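Local atomic coordinates of glia-derived nexin (Homo sapiens, PDB entry 4DY0), a protein that inhibits serine proteases such as thrombin, trypsin and urokinase as a heparin-binding serpin, and promotes neurite extension by inhibiting thrombin. Residues A[206-211]-A[260-265]; A[214-219]-A[246-251]. All blocks are in the same frame, centred on the assembly; numbering follows the deposited sequence.

Contact 1: A[206-211]-A[260-265]; sequences VFRCGS and SWMSIM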
loop_
_atom_site.group_PDB
_atom_site.type_symbol
_atom_site.label_atom_id
_atom_site.label_comp_id
_atom_site.label_asym_id
_atom_site.label_seq_id
_atom_site.Cartn_x
_atom_site.Cartn_y
_atom_site.Cartn_z
ATOM N N VAL A 206 -14.174 -13.837 19.223
ATOM C CA VAL A 206 -14.568 -14.503 17.988
ATOM C C VAL A 206 -14.035 -13.746 16.775
ATOM O O VAL A 206 -14.281 -12.553 16.616
ATOM C CB VAL A 206 -16.109 -14.652 17.875
ATOM C CG1 VAL A 206 -16.485 -15.409 16.606
ATOM C CG2 VAL A 206 -16.674 -15.362 19.101
ATOM N N PHE A 207 -13.291 -14.447 15.929
ATOM C CA PHE A 207 -12.757 -13.866 14.705
ATOM C C PHE A 207 -12.884 -14.870 13.572
ATOM O O PHE A 207 -12.792 -16.080 13.791
ATOM C CB PHE A 207 -11.278 -13.503 14.872
ATOM C CG PHE A 207 -11.031 -12.337 15.786
ATOM C CD1 PHE A 207 -11.290 -11.044 15.366
ATOM C CD2 PHE A 207 -10.524 -12.537 17.060
ATOM C CE1 PHE A 207 -11.059 -9.967 16.204
ATOM C CE2 PHE A 207 -10.288 -11.468 17.902
ATOM C CZ PHE A 207 -10.554 -10.179 17.473
ATOM N N ARG A 208 -13.096 -14.367 12.363
ATOM C CA ARG A 208 -13.071 -15.217 11.186
ATOM C C ARG A 208 -11.632 -15.632 10.903
ATOM O O ARG A 208 -10.731 -14.796 10.848
ATOM C CB ARG A 208 -13.678 -14.487 9.986
ATOM C CG ARG A 208 -15.204 -14.463 10.003
ATOM C CD ARG A 208 -15.773 -13.313 9.181
ATOM N NE ARG A 208 -15.263 -13.302 7.813
ATOM C CZ ARG A 208 -15.786 -14.004 6.815
ATOM N NH1 ARG A 208 -15.253 -13.931 5.602
ATOM N NH2 ARG A 208 -16.841 -14.782 7.028
ATOM N N CYS A 209 -11.406 -16.929 10.754
ATOM C CA CYS A 209 -10.074 -17.403 10.419
ATOM C C CYS A 209 -10.099 -18.771 9.780
ATOM O O CYS A 209 -11.138 -19.422 9.714
ATOM C CB CYS A 209 -9.163 -17.405 11.648
ATOM S SG CYS A 209 -9.851 -18.235 13.078
ATOM N N GLY A 210 -8.945 -19.122 9.253
ATOM C CA GLY A 210 -8.656 -20.295 8.472
ATOM C C GLY A 210 -7.235 -20.718 8.160
ATOM O O GLY A 210 -6.319 -20.156 8.594
ATOM N N SER A 211 -7.128 -21.799 7.413
ATOM C CA SER A 211 -5.926 -22.308 6.787
ATOM C C SER A 211 -6.110 -22.876 5.419
ATOM O O SER A 211 -7.111 -23.388 5.113
ATOM C CB SER A 211 -5.267 -23.356 7.603
ATOM O OG SER A 211 -6.036 -23.690 8.657
ATOM N N SER A 260 -10.197 -16.403 -2.090
ATOM C CA SER A 260 -10.161 -17.782 -1.642
ATOM C C SER A 260 -10.265 -17.848 -0.119
ATOM O O SER A 260 -11.011 -18.664 0.416
ATOM C CB SER A 260 -8.888 -18.472 -2.134
ATOM O OG SER A 260 -8.852 -19.822 -1.717
ATOM N N TRP A 261 -9.526 -16.984 0.577
ATOM C CA TRP A 261 -9.592 -16.954 2.035
ATOM C C TRP A 261 -11.025 -16.701 2.480
ATOM O O TRP A 261 -11.529 -17.363 3.385
ATOM C CB TRP A 261 -8.670 -15.883 2.634
ATOM C CG TRP A 261 -7.206 -16.086 2.369
ATOM C CD1 TRP A 261 -6.610 -17.201 1.854
ATOM C CD2 TRP A 261 -6.149 -15.156 2.637
ATOM N NE1 TRP A 261 -5.253 -17.014 1.764
ATOM C CE2 TRP A 261 -4.943 -15.767 2.242
ATOM C CE3 TRP A 261 -6.106 -13.860 3.165
ATOM C CZ2 TRP A 261 -3.706 -15.130 2.361
ATOM C CZ3 TRP A 261 -4.880 -13.230 3.282
ATOM C CH2 TRP A 261 -3.697 -13.864 2.881
ATOM N N MET A 262 -11.677 -15.740 1.832
ATOM C CA MET A 262 -13.044 -15.359 2.180
ATOM C C MET A 262 -13.995 -16.554 2.239
ATOM O O MET A 262 -14.885 -16.607 3.085
ATOM C CB MET A 262 -13.578 -14.318 1.193
ATOM C CG MET A 262 -12.822 -12.995 1.202
ATOM S SD MET A 262 -12.853 -12.186 2.811
ATOM C CE MET A 262 -12.135 -10.594 2.415
ATOM N N SER A 263 -13.810 -17.513 1.337
ATOM C CA SER A 263 -14.691 -18.675 1.279
ATOM C C SER A 263 -14.178 -19.843 2.120
ATOM O O SER A 263 -14.728 -20.944 2.068
ATOM C CB SER A 263 -14.911 -19.115 -0.172
ATOM O OG SER A 263 -13.675 -19.305 -0.836
ATOM N N ILE A 264 -13.125 -19.599 2.892
ATOM C CA ILE A 264 -12.594 -20.616 3.795
ATOM C C ILE A 264 -12.747 -20.201 5.253
ATOM O O ILE A 264 -12.939 -21.046 6.130
ATOM C CB ILE A 264 -11.110 -20.892 3.533
ATOM C CG1 ILE A 264 -10.898 -21.397 2.106
ATOM C CG2 ILE A 264 -10.574 -21.893 4.549
ATOM C CD1 ILE A 264 -9.432 -21.555 1.736
ATOM N N MET A 265 -12.647 -18.898 5.504
ATOM C CA MET A 265 -12.749 -18.358 6.855
ATOM C C MET A 265 -14.140 -18.564 7.426
ATOM O O MET A 265 -15.141 -18.285 6.768
ATOM C CB MET A 265 -12.442 -16.861 6.864
ATOM C CG MET A 265 -11.033 -16.503 6.467
ATOM S SD MET A 265 -10.713 -14.742 6.690
ATOM C CE MET A 265 -12.065 -14.037 5.751
#
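Met265 lies across the Arg208 side chain at about a right angle. Its CE comes 3.2 Å from Arg208 NH1, while its CB sits over one face of the guanidinium, offset toward the rim. The methionine chain runs extended to SD and then bends (chi3 -54°), which brings the methyl to the arginine. Met262 joins from the helix end, its SD 4.1 Å from Arg208 NH1. The guanidinium is thus flanked by the methyl of Met265 and the sulfur of Met262. Beside this cluster the backbones meet: Met265 CA makes a CH-O contact with Cys209 O at 3.4 Å, the angle at the hydrogen being 150°. Further along the strand, Ile264 CG2 lies 3.8 Å from Ser211 O. Behind the first shell, Trp261 O accepts from both Ile264 N and Met265 N, and this holds the turn that leaves the helix. Arg208 NE forms a salt bridge with Glu224 OE1 of strand 219-226, which probably helps to place the guanidinium. Trp261 stacks on Phe222 of strand 219-226. In the serpin fold, the contact lies where the end of helix 255-262 turns into strand 266-284, beside its antiparallel partner strand 195-213.

Contact 2: A[214-219]-A[246-251]; sequences APNDLW and LSAIIP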
loop_
_atom_site.group_PDB
_atom_site.type_symbol
_atom_site.label_atom_id
_atom_site.label_comp_id
_atom_site.label_asym_id
_atom_site.label_seq_id
_atom_site.Cartn_x
_atom_site.Cartn_y
_atom_site.Cartn_z
ATOM N N ALA A 214 -0.224 -23.141 0.241
ATOM C CA ALA A 214 0.304 -22.432 -0.906
ATOM C C ALA A 214 0.411 -23.426 -2.058
ATOM O O ALA A 214 0.283 -24.635 -1.852
ATOM C CB ALA A 214 1.658 -21.843 -0.579
ATOM N N PRO A 215 0.639 -22.918 -3.278
ATOM C CA PRO A 215 0.795 -23.773 -4.449
ATOM C C PRO A 215 1.821 -24.882 -4.231
ATOM O O PRO A 215 1.722 -25.938 -4.849
ATOM C CB PRO A 215 1.292 -22.801 -5.519
ATOM C CG PRO A 215 0.690 -21.497 -5.134
ATOM C CD PRO A 215 0.663 -21.486 -3.627
ATOM N N ASN A 216 2.792 -24.645 -3.355
ATOM C CA ASN A 216 3.864 -25.612 -3.122
ATOM C C ASN A 216 3.565 -26.591 -1.981
ATOM O O ASN A 216 4.446 -27.338 -1.546
ATOM C CB ASN A 216 5.199 -24.894 -2.888
ATOM C CG ASN A 216 5.155 -23.948 -1.702
ATOM O OD1 ASN A 216 4.141 -23.851 -1.004
ATOM N ND2 ASN A 216 6.258 -23.245 -1.467
ATOM N N ASP A 217 2.323 -26.579 -1.505
ATOM C CA ASP A 217 1.857 -27.519 -0.477
ATOM C C ASP A 217 2.307 -27.189 0.951
ATOM O O ASP A 217 2.133 -27.994 1.863
ATOM C CB ASP A 217 2.217 -28.965 -0.839
ATOM C CG ASP A 217 1.241 -29.574 -1.830
ATOM O OD1 ASP A 217 0.274 -28.881 -2.220
ATOM O OD2 ASP A 217 1.437 -30.745 -2.223
ATOM N N LEU A 218 2.876 -26.005 1.139
ATOM C CA LEU A 218 3.212 -25.530 2.476
ATOM C C LEU A 218 2.018 -24.795 3.080
ATOM O O LEU A 218 1.431 -23.911 2.450
ATOM C CB LEU A 218 4.440 -24.627 2.425
ATOM C CG LEU A 218 5.801 -25.262 2.726
ATOM C CD1 LEU A 218 5.754 -26.786 2.719
ATOM C CD2 LEU A 218 6.855 -24.732 1.767
ATOM N N TRP A 219 1.655 -25.169 4.301
ATOM C CA TRP A 219 0.439 -24.658 4.925
ATOM C C TRP A 219 0.660 -23.381 5.704
ATOM O O TRP A 219 1.751 -23.136 6.222
ATOM C CB TRP A 219 -0.192 -25.722 5.825
ATOM C CG TRP A 219 -0.876 -26.774 5.033
ATOM C CD1 TRP A 219 -0.298 -27.852 4.430
ATOM C CD2 TRP A 219 -2.271 -26.836 4.722
ATOM N NE1 TRP A 219 -1.250 -28.587 3.767
ATOM C CE2 TRP A 219 -2.470 -27.985 3.932
ATOM C CE3 TRP A 219 -3.372 -26.035 5.040
ATOM C CZ2 TRP A 219 -3.728 -28.355 3.456
ATOM C CZ3 TRP A 219 -4.622 -26.403 4.565
ATOM C CH2 TRP A 219 -4.789 -27.553 3.783
ATOM N N LEU A 246 8.397 -17.289 5.549
ATOM C CA LEU A 246 7.342 -16.473 4.958
ATOM C C LEU A 246 7.480 -16.428 3.447
ATOM O O LEU A 246 6.485 -16.372 2.727
ATOM C CB LEU A 246 7.382 -15.047 5.513
ATOM C CG LEU A 246 6.250 -14.113 5.056
ATOM C CD1 LEU A 246 4.887 -14.676 5.423
ATOM C CD2 LEU A 246 6.413 -12.727 5.653
ATOM N N SER A 247 8.720 -16.448 2.969
ATOM C CA SER A 247 8.987 -16.358 1.538
ATOM C C SER A 247 8.431 -17.553 0.771
ATOM O O SER A 247 8.246 -17.480 -0.440
ATOM C CB SER A 247 10.490 -16.221 1.273
ATOM O OG SER A 247 11.193 -17.328 1.804
ATOM N N ALA A 248 8.158 -18.647 1.477
ATOM C CA ALA A 248 7.633 -19.852 0.836
ATOM C C ALA A 248 6.113 -19.836 0.642
ATOM O O ALA A 248 5.578 -20.639 -0.120
ATOM C CB ALA A 248 8.061 -21.099 1.605
ATOM N N ILE A 249 5.412 -18.931 1.318
ATOM C CA ILE A 249 3.953 -18.916 1.215
ATOM C C ILE A 249 3.371 -17.709 0.470
ATOM O O ILE A 249 2.208 -17.729 0.072
ATOM C CB ILE A 249 3.254 -19.043 2.600
ATOM C CG1 ILE A 249 3.472 -17.785 3.436
ATOM C CG2 ILE A 249 3.729 -20.285 3.339
ATOM C CD1 ILE A 249 2.604 -17.720 4.666
ATOM N N ILE A 250 4.172 -16.670 0.267
ATOM C CA ILE A 250 3.646 -15.436 -0.323
ATOM C C ILE A 250 3.726 -15.318 -1.858
ATOM O O ILE A 250 3.078 -14.457 -2.444
ATOM C CB ILE A 250 4.253 -14.188 0.347
ATOM C CG1 ILE A 250 5.734 -14.061 0.012
ATOM C CG2 ILE A 250 4.065 -14.260 1.851
ATOM C CD1 ILE A 250 6.441 -13.012 0.838
ATOM N N PRO A 251 4.512 -16.183 -2.518
ATOM C CA PRO A 251 4.553 -16.105 -3.979
ATOM C C PRO A 251 3.188 -16.369 -4.621
ATOM O O PRO A 251 2.437 -17.217 -4.152
ATOM C CB PRO A 251 5.534 -17.218 -4.362
ATOM C CG PRO A 251 6.386 -17.411 -3.152
ATOM C CD PRO A 251 5.467 -17.171 -1.986
#
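Asn216 ND2 donates to Ala248 O at 3.0 Å, the one hydrogen bond between segments 214-219 and 246-251. The donor lies in the carbonyl plane of Ala248, on a lone pair. The bond is bent, with an angle of 141° at the hydrogen, and the acceptor is tilted 26° from the amide plane of Asn216. The other end of the same amide is also used. Asn216 OD1 accepts from Leu218 N at 3.3 Å and forms an Asx turn; here the donor stands above the carbonyl plane. Asn216 CG sits between its backbone N and carbonyl carbon (chi1 59°), and from there the amide serves both partners. Two bonds, one at each end, therefore limit its rotation.

Apolar groups close in around this amide. Leu218 CD2 touches Ala248 CB at 3.8 Å, and Ala214 CB rests 4.1 Å from Ile249 CA. Ile249 CG2 approaches Leu218 CB more loosely, at 4.5 Å.

The first segment is a type I beta turn with a G1 bulge. The turn runs from Ala214 to Asp217, with Asp217 N bonded to Ala214 O at 2.8 Å. Asp217 takes the bulge position, in a left-handed helical conformation, and Ala214 N bonds to Leu218 O. This turn joins strands 195-213 and 219-226. The facing segment belongs to the connection from strand 232-239 to helix 255-262, and Thr244 of that connection touches both Leu218 and Ile249. The chemistry implies a hairpin tip tied to the loop by one side-chain-to-backbone hydrogen bond and a small apolar patch, with Asn216 serving both the turn and the neighbouring loop.

Overall arrangement
Contacts 1 and 2 lie on the same side of the chain's centre, about 17 Å apart between their centres. In chain order the segments run 206-211, 214-219, 246-251 and 260-265, so contact 2 falls wholly between the two halves of contact 1. Strand 195-213 supplies the first segment of contact 1 and leads directly into the turn of contact 2. Loop 246-251 leads on to helix 255-262, whose end enters contact 1. The two also touch, Ser211 C lying 3.9 Å from Trp219 CZ3. Together they pack one hairpin of the serpin fold against the connection carrying helix 255-262, away from the predicted reactive bond Arg346-Ser347.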